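Local atomic coordinates of pseudopilin EpsI (Vibrio vulnificus, PDB entry 2RET), a protein that probably serves, through its periplasmic domain, as a pseudopilin of the type II secretion system, which exports proteases and toxins from the periplasm. Residues A[71-74]-A[75-78]. The protein carries 2 engineered substitutions. Sequence-based numbering, arbitrary orientation.
Sequences AATT and QASP. Engineered in segment 71-74: Thr73 (natural residue Glu), Thr74 (natural residue Lys).
Thr73 OG1 accepts two backbone N-H groups: that of Gln75, 3.1 Å from OG1 to N, and, through a weak, bent bond, that of Ala76, whose N lies 2.9 Å from OG1. This is an ST turn, and it illustrates how a threonine hydroxyl can join the backbone carbonyl in gripping the amides of a chain reversal. Here it sits in the surface loop joining antiparallel strands 63-71 and 80-87 of the EpsI sheet. Thr73 is an engineered residue, as is Thr74. With chi1 at 78°, OG1 stands between the backbone N and the carbonyl carbon of Thr73 and faces the amides ahead. The helical backbone angles of Thr74 and Gln75 match a type I turn, closed by a weak bond from Ala76 N to Thr73 O (3.5 Å). Further back, Ala71, tied by its backbone to Tyr50 on the neighbouring strand, turns its methyl toward the returning chain, its CB 4.3 Å from Ala76 CB. One water links the two limbs, accepting from Ala72 N and donating to Ser77 O, with its oxygen 2.6 Å from Ser77 O. Between the exposed side chains of Thr74 and Gln75, another water lies 3.1 Å from Thr74 OG1 and donates a hydrogen bond to Gln75 OE1 at 2.7 Å.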
# COMPACT_ATOMS: atom_id res chain seq x y z
N ALA A 71 -4.12 -0.89 -36.48
CA ALA A 71 -3.88 -0.55 -37.87
C ALA A 71 -5.23 -0.47 -38.62
O ALA A 71 -6.26 -1.02 -38.17
CB ALA A 71 -2.93 -1.58 -38.51
N ALA A 72 -5.19 0.21 -39.77
CA ALA A 72 -6.36 0.40 -40.63
C ALA A 72 -6.68 -0.80 -41.57
O ALA A 72 -7.80 -0.93 -42.11
CB ALA A 72 -6.14 1.68 -41.41
N THR A 73 -5.72 -1.71 -41.74
CA THR A 73 -5.94 -2.98 -42.45
C THR A 73 -5.13 -4.10 -41.83
O THR A 73 -4.31 -3.85 -40.96
CB THR A 73 -5.52 -2.94 -43.95
OG1 THR A 73 -4.09 -3.06 -44.03
CG2 THR A 73 -6.00 -1.66 -44.66
N THR A 74 -5.34 -5.33 -42.31
CA THR A 74 -4.64 -6.51 -41.83
C THR A 74 -3.15 -6.51 -42.18
O THR A 74 -2.35 -7.17 -41.50
CB THR A 74 -5.26 -7.83 -42.33
OG1 THR A 74 -5.46 -7.77 -43.75
CG2 THR A 74 -6.59 -8.06 -41.65
N GLN A 75 -2.79 -5.77 -43.24
CA GLN A 75 -1.41 -5.69 -43.74
C GLN A 75 -0.70 -4.39 -43.29
O GLN A 75 0.53 -4.32 -43.35
CB GLN A 75 -1.37 -5.76 -45.29
CG GLN A 75 -2.14 -6.91 -45.96
CD GLN A 75 -2.56 -6.59 -47.44
OE1 GLN A 75 -3.35 -5.66 -47.70
NE2 GLN A 75 -2.04 -7.39 -48.40
N ALA A 76 -1.47 -3.37 -42.91
CA ALA A 76 -0.94 -2.02 -42.73
C ALA A 76 -0.05 -1.90 -41.49
O ALA A 76 -0.25 -2.63 -40.52
CB ALA A 76 -2.06 -1.03 -42.64
N SER A 77 0.90 -0.97 -41.55
CA SER A 77 1.65 -0.56 -40.39
C SER A 77 0.68 0.11 -39.43
O SER A 77 -0.24 0.81 -39.85
CB SER A 77 2.77 0.42 -40.75
OG SER A 77 3.66 -0.16 -41.68
N PRO A 78 0.90 -0.10 -38.13
CA PRO A 78 -0.01 0.42 -37.14
C PRO A 78 -0.01 1.96 -37.06
O PRO A 78 0.97 2.63 -37.38
CB PRO A 78 0.45 -0.24 -35.85
CG PRO A 78 1.90 -0.52 -36.05
CD PRO A 78 2.03 -0.83 -37.50
O HOH W 1 -2.66 1.56 -40.32
O HOH W 2 -1.45 -4.97 -39.86
O HOH W 3 -5.58 -6.12 -46.33